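Local coordinates for protein oxidoreductase, zinc-binding dehydrogenase family (Myxococcus xanthus, PDB 5K1S) that acts as a zinc-binding medium-chain reductase in an alternative route of de novo isovaleryl coenzyme A biosynthesis, at residues V51-V56 and P157-A162; C165-T170 and V326-T331; G169-T174 and L198-L203. All coordinates share one frame; numbering follows the deposited sequence.

The three contacts follow the chain from the GroES-like half toward the Rossmann-type half of this medium-chain reductase. Contact 1 joins strand 46-56 to the short helix 158-161; the next helix, 165-178, takes part in both contact 2 and contact 3, which share Gly169 and Thr170. Centres of contacts 1 and 2 lie about 11 Å apart, those of 2 and 3 about 8 Å, and those of 1 and 3 about 18 Å. Contacts 1 and 2 reach the same mixed sheet, through strands 46-56 and 330-335, and Glu160 packs on Gln328 between them. Thr168 hydrogen-bonds Ser199 and Arg327 hydrogen-bonds Gln202 between contacts 2 and 3, linking the two halves.

Contact 1: residues V51-V56 and P157-A162; sequences VHACGV and PWNEAA
His52 and Trp158 lie face against face, and this pair carries much of the contact between residues 51-56 and the helical turn at 157-162. The imidazole and the five-membered ring of the indole form an offset stack, with centroids 4.0 Å apart and planes only 6° from parallel. The overlap is displaced toward the rims: CD2 of His52 sits above the CE2 side of the indole, and NE1 of Trp158 lies over the imidazole. The methylene of the same histidine joins in, its CB standing 3.5 Å from the centroid of the Trp158 five-membered ring in a CH-pi contact. The His52 ring is swung beside its own backbone N (chi1 -72°), which lets CB and the imidazole cover the indole together.

Farther along the strand the packing changes from flat groups to small apolar ones. Ala53 CB meets Ala162 CB at 3.6 Å and also lies 4.2 Å from Trp158 CB, so its methyl rests against the side of the helical turn. Asn159 borders this patch: although it leaves its backbone heading away from the strand, its amide comes back, with OD1 3.7 Å from Ala53 CB. At the far end Gly55 passes close to the end of the turn, its CA 3.3 Å from Ala162 O in a CA-H...O contact. That CA is about 8 Å from the bound zinc ion, two residues before the ligand Cys57.

The consecutive residues His52 and Ala53 both face Ala82 in a classic beta bulge, where the strand turns a corner beside strand 80-88. Trp158 and Ala162 also pack on Ala82, and Arg100 makes a cation-pi contact with the indole. Strand 354-358 borders the same patch through Val356, which touches both Ala53 and Asn159.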
loop_
_atom_site.group_PDB
_atom_site.type_symbol
_atom_site.label_atom_id
_atom_site.label_comp_id
_atom_site.label_asym_id
_atom_site.label_seq_id
_atom_site.Cartn_x
_atom_site.Cartn_y
_atom_site.Cartn_z
ATOM N N VAL A 51 -14.694 -7.156 -34.886
ATOM C CA VAL A 51 -13.485 -6.486 -34.426
ATOM C C VAL A 51 -12.948 -5.601 -35.541
ATOM O O VAL A 51 -12.630 -6.080 -36.636
ATOM C CB VAL A 51 -12.431 -7.507 -33.977
ATOM C CG1 VAL A 51 -11.223 -6.795 -33.379
ATOM C CG2 VAL A 51 -13.030 -8.490 -32.974
ATOM N N HIS A 52 -12.846 -4.301 -35.264
ATOM C CA HIS A 52 -12.219 -3.363 -36.182
ATOM C C HIS A 52 -10.753 -3.116 -35.860
ATOM O O HIS A 52 -10.007 -2.677 -36.743
ATOM C CB HIS A 52 -12.964 -2.022 -36.167
ATOM C CG HIS A 52 -14.302 -2.067 -36.835
ATOM N ND1 HIS A 52 -14.471 -1.820 -38.180
ATOM C CD2 HIS A 52 -15.535 -2.331 -36.344
ATOM C CE1 HIS A 52 -15.751 -1.928 -38.488
ATOM N NE2 HIS A 52 -16.418 -2.237 -37.390
ATOM N N ALA A 53 -10.330 -3.389 -34.630
ATOM C CA ALA A 53 -8.949 -3.176 -34.229
ATOM C C ALA A 53 -8.707 -3.903 -32.915
ATOM O O ALA A 53 -9.623 -4.059 -32.101
ATOM C CB ALA A 53 -8.634 -1.683 -34.084
ATOM N N CYS A 54 -7.467 -4.351 -32.720
ATOM C CA CYS A 54 -7.059 -4.973 -31.467
ATOM C C CYS A 54 -5.653 -4.514 -31.128
ATOM O O CYS A 54 -4.719 -4.739 -31.906
ATOM C CB CYS A 54 -7.110 -6.499 -31.545
ATOM S SG CYS A 54 -6.660 -7.297 -29.985
ATOM N N GLY A 55 -5.502 -3.884 -29.968
ATOM C CA GLY A 55 -4.199 -3.417 -29.553
ATOM C C GLY A 55 -3.265 -4.566 -29.222
ATOM O O GLY A 55 -3.672 -5.608 -28.709
ATOM N N VAL A 56 -1.988 -4.364 -29.532
ATOM C CA VAL A 56 -0.944 -5.331 -29.215
ATOM C C VAL A 56 -0.328 -4.919 -27.885
ATOM O O VAL A 56 0.307 -3.866 -27.781
ATOM C CB VAL A 56 0.116 -5.401 -30.320
ATOM C CG1 VAL A 56 1.173 -6.451 -29.982
ATOM C CG2 VAL A 56 -0.534 -5.704 -31.663
ATOM N N PRO A 157 -12.203 7.028 -33.068
ATOM C CA PRO A 157 -11.879 5.995 -34.058
ATOM C C PRO A 157 -11.462 4.690 -33.396
ATOM O O PRO A 157 -11.067 4.644 -32.229
ATOM C CB PRO A 157 -10.722 6.610 -34.854
ATOM C CG PRO A 157 -10.136 7.631 -33.950
ATOM C CD PRO A 157 -11.279 8.173 -33.152
ATOM N N TRP A 158 -11.549 3.613 -34.179
ATOM C CA TRP A 158 -11.301 2.278 -33.643
ATOM C C TRP A 158 -9.864 2.132 -33.154
ATOM O O TRP A 158 -9.620 1.607 -32.061
ATOM C CB TRP A 158 -11.614 1.221 -34.704
ATOM C CG TRP A 158 -13.056 1.176 -35.104
ATOM C CD1 TRP A 158 -13.579 1.501 -36.324
ATOM C CD2 TRP A 158 -14.163 0.787 -34.284
ATOM N NE1 TRP A 158 -14.942 1.333 -36.313
ATOM C CE2 TRP A 158 -15.326 0.897 -35.073
ATOM C CE3 TRP A 158 -14.283 0.354 -32.960
ATOM C CZ2 TRP A 158 -16.593 0.591 -34.582
ATOM C CZ3 TRP A 158 -15.542 0.051 -32.474
ATOM C CH2 TRP A 158 -16.680 0.172 -33.283
ATOM N N ASN A 159 -8.896 2.583 -33.954
ATOM C CA ASN A 159 -7.494 2.378 -33.604
ATOM C C ASN A 159 -7.167 2.999 -32.251
ATOM O O ASN A 159 -6.551 2.357 -31.392
ATOM C CB ASN A 159 -6.591 2.953 -34.695
ATOM C CG ASN A 159 -6.737 2.223 -36.015
ATOM O OD1 ASN A 159 -7.293 1.126 -36.073
ATOM N ND2 ASN A 159 -6.226 2.826 -37.083
ATOM N N GLU A 160 -7.567 4.257 -32.046
ATOM C CA GLU A 160 -7.335 4.900 -30.757
ATOM C C GLU A 160 -8.070 4.172 -29.641
ATOM O O GLU A 160 -7.566 4.073 -28.516
ATOM C CB GLU A 160 -7.772 6.363 -30.811
ATOM C CG GLU A 160 -6.716 7.312 -31.348
ATOM C CD GLU A 160 -7.140 8.764 -31.241
ATOM O OE1 GLU A 160 -8.312 9.064 -31.553
ATOM O OE2 GLU A 160 -6.307 9.601 -30.834
ATOM N N ALA A 161 -9.265 3.653 -29.933
ATOM C CA ALA A 161 -10.061 2.988 -28.908
ATOM C C ALA A 161 -9.482 1.629 -28.533
ATOM O O ALA A 161 -9.613 1.199 -27.382
ATOM C CB ALA A 161 -11.504 2.830 -29.385
ATOM N N ALA A 162 -8.839 0.945 -29.481
ATOM C CA ALA A 162 -8.301 -0.387 -29.233
ATOM C C ALA A 162 -7.045 -0.379 -28.374
ATOM O O ALA A 162 -6.468 -1.450 -28.160
ATOM C CB ALA A 162 -7.999 -1.083 -30.560
#

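Contact 2: residues C165-T170 and V326-T331; sequences CCTTGT and VRQFVT. With ZN (zinc ion), chain F.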
loop_
_atom_site.group_PDB
_atom_site.type_symbol
_atom_site.label_atom_id
_atom_site.label_comp_id
_atom_site.label_asym_id
_atom_site.label_seq_id
_atom_site.Cartn_x
_atom_site.Cartn_y
_atom_site.Cartn_z
ATOM N N CYS A 165 -7.698 0.598 -22.988
ATOM C CA CYS A 165 -7.847 -0.166 -21.753
ATOM C C CYS A 165 -6.517 -0.298 -21.020
ATOM O O CYS A 165 -6.427 -0.021 -19.819
ATOM C CB CYS A 165 -8.432 -1.543 -22.058
ATOM S SG CYS A 165 -9.007 -2.440 -20.595
ATOM N N CYS A 166 -5.471 -0.719 -21.727
ATOM C CA CYS A 166 -4.184 -1.001 -21.102
ATOM C C CYS A 166 -3.319 0.238 -20.921
ATOM O O CYS A 166 -2.149 0.103 -20.545
ATOM C CB CYS A 166 -3.426 -2.042 -21.923
ATOM S SG CYS A 166 -4.329 -3.580 -22.107
ATOM N N THR A 167 -3.855 1.429 -21.175
ATOM C CA THR A 167 -3.116 2.664 -20.939
ATOM C C THR A 167 -3.971 3.641 -20.145
ATOM O O THR A 167 -3.793 3.786 -18.931
ATOM C CB THR A 167 -2.674 3.291 -22.262
ATOM O OG1 THR A 167 -3.817 3.510 -23.096
ATOM C CG2 THR A 167 -1.690 2.379 -22.980
ATOM N N THR A 168 -4.907 4.314 -20.817
ATOM C CA THR A 168 -5.791 5.241 -20.119
ATOM C C THR A 168 -6.713 4.509 -19.153
ATOM O O THR A 168 -7.044 5.045 -18.090
ATOM C CB THR A 168 -6.609 6.045 -21.127
ATOM O OG1 THR A 168 -5.728 6.690 -22.056
ATOM C CG2 THR A 168 -7.453 7.099 -20.419
ATOM N N GLY A 169 -7.145 3.296 -19.501
ATOM C CA GLY A 169 -7.941 2.515 -18.569
ATOM C C GLY A 169 -7.197 2.244 -17.276
ATOM O O GLY A 169 -7.730 2.442 -16.181
ATOM N N THR A 170 -5.945 1.798 -17.388
ATOM C CA THR A 170 -5.126 1.580 -16.200
ATOM C C THR A 170 -4.872 2.890 -15.466
ATOM O O THR A 170 -4.842 2.921 -14.231
ATOM C CB THR A 170 -3.805 0.923 -16.594
ATOM O OG1 THR A 170 -4.069 -0.298 -17.298
ATOM C CG2 THR A 170 -2.958 0.624 -15.360
ATOM N N VAL A 326 -7.338 12.828 -22.418
ATOM C CA VAL A 326 -6.205 11.910 -22.434
ATOM C C VAL A 326 -6.061 11.357 -23.844
ATOM O O VAL A 326 -6.812 10.465 -24.255
ATOM C CB VAL A 326 -6.381 10.778 -21.406
ATOM C CG1 VAL A 326 -5.187 9.832 -21.439
ATOM C CG2 VAL A 326 -6.566 11.354 -20.009
ATOM N N ARG A 327 -5.099 11.886 -24.594
ATOM C CA ARG A 327 -4.898 11.459 -25.968
ATOM C C ARG A 327 -4.351 10.035 -26.023
ATOM O O ARG A 327 -3.870 9.480 -25.032
ATOM C CB ARG A 327 -3.932 12.398 -26.687
ATOM C CG ARG A 327 -4.527 13.735 -27.097
ATOM C CD ARG A 327 -3.500 14.570 -27.846
ATOM N NE ARG A 327 -2.940 13.841 -28.982
ATOM C CZ ARG A 327 -1.844 14.203 -29.643
ATOM N NH1 ARG A 327 -1.170 15.287 -29.285
ATOM N NH2 ARG A 327 -1.416 13.471 -30.664
ATOM N N GLN A 328 -4.431 9.448 -27.214
ATOM C CA GLN A 328 -3.836 8.153 -27.505
ATOM C C GLN A 328 -2.750 8.338 -28.553
ATOM O O GLN A 328 -2.962 9.025 -29.558
ATOM C CB GLN A 328 -4.889 7.153 -27.994
ATOM C CG GLN A 328 -5.698 6.514 -26.878
ATOM C CD GLN A 328 -4.836 5.690 -25.941
ATOM O OE1 GLN A 328 -3.850 5.085 -26.360
ATOM N NE2 GLN A 328 -5.198 5.672 -24.663
ATOM N N PHE A 329 -1.593 7.727 -28.316
ATOM C CA PHE A 329 -0.424 7.877 -29.178
ATOM C C PHE A 329 -0.208 6.561 -29.922
ATOM O O PHE A 329 0.585 5.712 -29.515
ATOM C CB PHE A 329 0.799 8.276 -28.350
ATOM C CG PHE A 329 0.596 9.521 -27.534
ATOM C CD1 PHE A 329 -0.019 9.462 -26.293
ATOM C CD2 PHE A 329 1.019 10.752 -28.006
ATOM C CE1 PHE A 329 -0.209 10.607 -25.542
ATOM C CE2 PHE A 329 0.833 11.900 -27.257
ATOM C CZ PHE A 329 0.219 11.827 -26.024
ATOM N N VAL A 330 -0.927 6.401 -31.028
ATOM C CA VAL A 330 -0.836 5.200 -31.850
ATOM C C VAL A 330 0.276 5.400 -32.871
ATOM O O VAL A 330 0.197 6.293 -33.721
ATOM C CB VAL A 330 -2.173 4.900 -32.545
ATOM C CG1 VAL A 330 -2.078 3.608 -33.347
ATOM C CG2 VAL A 330 -3.299 4.817 -31.522
ATOM N N THR A 331 1.311 4.564 -32.793
ATOM C CA THR A 331 2.437 4.656 -33.714
ATOM C C THR A 331 2.029 4.204 -35.109
ATOM O O THR A 331 1.914 5.024 -36.025
ATOM C CB THR A 331 3.615 3.816 -33.213
ATOM O OG1 THR A 331 4.088 4.347 -31.970
ATOM C CG2 THR A 331 4.761 3.814 -34.227
HETATM ZN ZN ZN F . -2.798 -5.306 -21.788
#
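Thr168 and Val326 meet tip to tip in the close-packed part of this contact, where methyl CG2 of Thr168 lies 3.7 Å from CG1 of Val326. The Thr168 methyl stands opposite its backbone N and the hydroxyl beside it (chi1 -55°), which sets both branches against Val326 while OG1 hydrogen-bonds Ser199 OG. Gln328 completes this part: its chain bends about the CB-CG bond, bringing the amide to the Thr167 and Thr168 hydroxyls. The Thr167 hydroxyl has a hydrogen bond of its own to Thr163 O.

The loose side is the exposed side chain of Arg327, which turns away from helix 165-178 although its backbone N is held by Gln202. CE2 at the rim of the Phe329 ring lies 4.2 Å above the plane of the Arg327 guanidinium.

One residue before Thr167, Cys166 SG binds the zinc ion at 2.3 Å with Cys57 and His79, a ligand set consistent with the catalytic-type zinc site of medium-chain dehydrogenases. Helix 195-206 flanks the packed part through Ser199 and Gln202, helix 311-323 touches Thr168 through Ala317, and strand 354-358 reaches Thr167 through Arg354.

Contact 3: residues G169-T174 and L198-L203; sequences GTAVHT and LSSVQL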
loop_
_atom_site.group_PDB
_atom_site.type_symbol
_atom_site.label_atom_id
_atom_site.label_comp_id
_atom_site.label_asym_id
_atom_site.label_seq_id
_atom_site.Cartn_x
_atom_site.Cartn_y
_atom_site.Cartn_z
ATOM N N GLY A 169 -7.145 3.296 -19.501
ATOM C CA GLY A 169 -7.941 2.515 -18.569
ATOM C C GLY A 169 -7.197 2.244 -17.276
ATOM O O GLY A 169 -7.730 2.442 -16.181
ATOM N N THR A 170 -5.945 1.798 -17.388
ATOM C CA THR A 170 -5.126 1.580 -16.200
ATOM C C THR A 170 -4.872 2.890 -15.466
ATOM O O THR A 170 -4.842 2.921 -14.231
ATOM C CB THR A 170 -3.805 0.923 -16.594
ATOM O OG1 THR A 170 -4.069 -0.298 -17.298
ATOM C CG2 THR A 170 -2.958 0.624 -15.360
ATOM N N ALA A 171 -4.683 3.981 -16.212
ATOM C CA ALA A 171 -4.432 5.274 -15.585
ATOM C C ALA A 171 -5.599 5.692 -14.699
ATOM O O ALA A 171 -5.394 6.166 -13.575
ATOM C CB ALA A 171 -4.164 6.331 -16.654
ATOM N N VAL A 172 -6.831 5.529 -15.187
ATOM C CA VAL A 172 -7.999 5.867 -14.378
ATOM C C VAL A 172 -7.986 5.072 -13.079
ATOM O O VAL A 172 -8.154 5.626 -11.986
ATOM C CB VAL A 172 -9.295 5.625 -15.176
ATOM C CG1 VAL A 172 -10.525 5.791 -14.283
ATOM C CG2 VAL A 172 -9.372 6.576 -16.364
ATOM N N HIS A 173 -7.789 3.756 -13.181
ATOM C CA HIS A 173 -7.750 2.920 -11.987
ATOM C C HIS A 173 -6.639 3.362 -11.042
ATOM O O HIS A 173 -6.833 3.415 -9.822
ATOM C CB HIS A 173 -7.569 1.455 -12.386
ATOM C CG HIS A 173 -7.714 0.495 -11.248
ATOM N ND1 HIS A 173 -8.773 0.538 -10.367
ATOM C CD2 HIS A 173 -6.936 -0.540 -10.849
ATOM C CE1 HIS A 173 -8.639 -0.426 -9.473
ATOM N NE2 HIS A 173 -7.532 -1.094 -9.744
ATOM N N THR A 174 -5.469 3.697 -11.591
ATOM C CA THR A 174 -4.322 4.076 -10.771
ATOM C C THR A 174 -4.471 5.490 -10.221
ATOM O O THR A 174 -4.370 5.708 -9.009
ATOM C CB THR A 174 -3.036 3.968 -11.596
ATOM O OG1 THR A 174 -2.921 2.647 -12.138
ATOM C CG2 THR A 174 -1.813 4.272 -10.739
ATOM N N LEU A 198 2.113 8.073 -20.116
ATOM C CA LEU A 198 1.573 9.196 -20.873
ATOM C C LEU A 198 0.123 9.471 -20.495
ATOM O O LEU A 198 -0.271 10.631 -20.322
ATOM C CB LEU A 198 1.694 8.923 -22.373
ATOM C CG LEU A 198 3.121 8.914 -22.928
ATOM C CD1 LEU A 198 3.126 8.441 -24.373
ATOM C CD2 LEU A 198 3.759 10.291 -22.817
ATOM N N SER A 199 -0.687 8.421 -20.360
ATOM C CA SER A 199 -2.076 8.619 -19.960
ATOM C C SER A 199 -2.168 9.153 -18.538
ATOM O O SER A 199 -3.004 10.015 -18.243
ATOM C CB SER A 199 -2.854 7.311 -20.095
ATOM O OG SER A 199 -2.999 6.943 -21.456
ATOM N N SER A 200 -1.312 8.656 -17.640
ATOM C CA SER A 200 -1.329 9.135 -16.262
ATOM C C SER A 200 -0.940 10.606 -16.188
ATOM O O SER A 200 -1.571 11.386 -15.465
ATOM C CB SER A 200 -0.391 8.288 -15.404
ATOM O OG SER A 200 -0.784 6.926 -15.413
ATOM N N VAL A 201 0.098 11.004 -16.929
ATOM C CA VAL A 201 0.511 12.407 -16.957
ATOM C C VAL A 201 -0.674 13.295 -17.315
ATOM O O VAL A 201 -1.016 14.236 -16.590
ATOM C CB VAL A 201 1.679 12.607 -17.941
ATOM C CG1 VAL A 201 1.961 14.092 -18.169
ATOM C CG2 VAL A 201 2.929 11.908 -17.428
ATOM N N GLN A 202 -1.314 13.005 -18.450
ATOM C CA GLN A 202 -2.458 13.802 -18.879
ATOM C C GLN A 202 -3.557 13.787 -17.826
ATOM O O GLN A 202 -4.102 14.836 -17.463
ATOM C CB GLN A 202 -2.996 13.274 -20.209
ATOM C CG GLN A 202 -1.995 13.294 -21.348
ATOM C CD GLN A 202 -2.579 12.745 -22.631
ATOM O OE1 GLN A 202 -3.228 13.466 -23.390
ATOM N NE2 GLN A 202 -2.361 11.458 -22.880
ATOM N N LEU A 203 -3.896 12.599 -17.323
ATOM C CA LEU A 203 -5.000 12.488 -16.378
ATOM C C LEU A 203 -4.703 13.252 -15.094
ATOM O O LEU A 203 -5.600 13.865 -14.505
ATOM C CB LEU A 203 -5.281 11.013 -16.082
ATOM C CG LEU A 203 -6.548 10.693 -15.288
ATOM C CD1 LEU A 203 -7.792 11.240 -15.977
ATOM C CD2 LEU A 203 -6.671 9.190 -15.096
#
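Ala171 and Leu203 bury more surface than any other residues where helices 165-178 and 195-206 meet. The methyl of Ala171 points toward the other helix, where it lies 3.8 Å from Ser199 CB and 3.6 Å from Ser200 OG. Its small size matches a close passage of the two backbones, whose nearest CA atoms, those of Ala171 and Ser200, are 5.0 Å apart. The axes of these short segments approach to 8.5 Å and cross at -52°.

Leu203 approaches from one turn later on its helix. With CG opposite the backbone N (chi1 -170°), the side chain extends toward the first helix, and one branch does the touching: CD2 comes 3.6 Å from Ala171 O and equally near to Val172 CA. The same methyl lies 4.0 Å from Val172 CG2, although Val172 leaves its backbone heading away from the second helix. Leu203 therefore packs against the helix backbone as much as against its side chains.

Although Ser200 OG touches the Ala171 methyl, it hydrogen-bonds Val196 O in its own helix. Val172 and Leu203 also share Leu320 of helix 311-323, which closes over their side, whereas His173, on the far face of its helix, reaches Glu300 of the second subunit.

Helix 195-206 follows strand 186-190 and packs on it through Ser200 against Ile189 of the strand, as the first strand and helix of a Rossmann fold do. Helix 165-178, which carries the zinc ligand Cys166, runs on into the layer beside it. This is consistent with the medium-chain dehydrogenase fold, where the parallel sheet probably binds NADP(H).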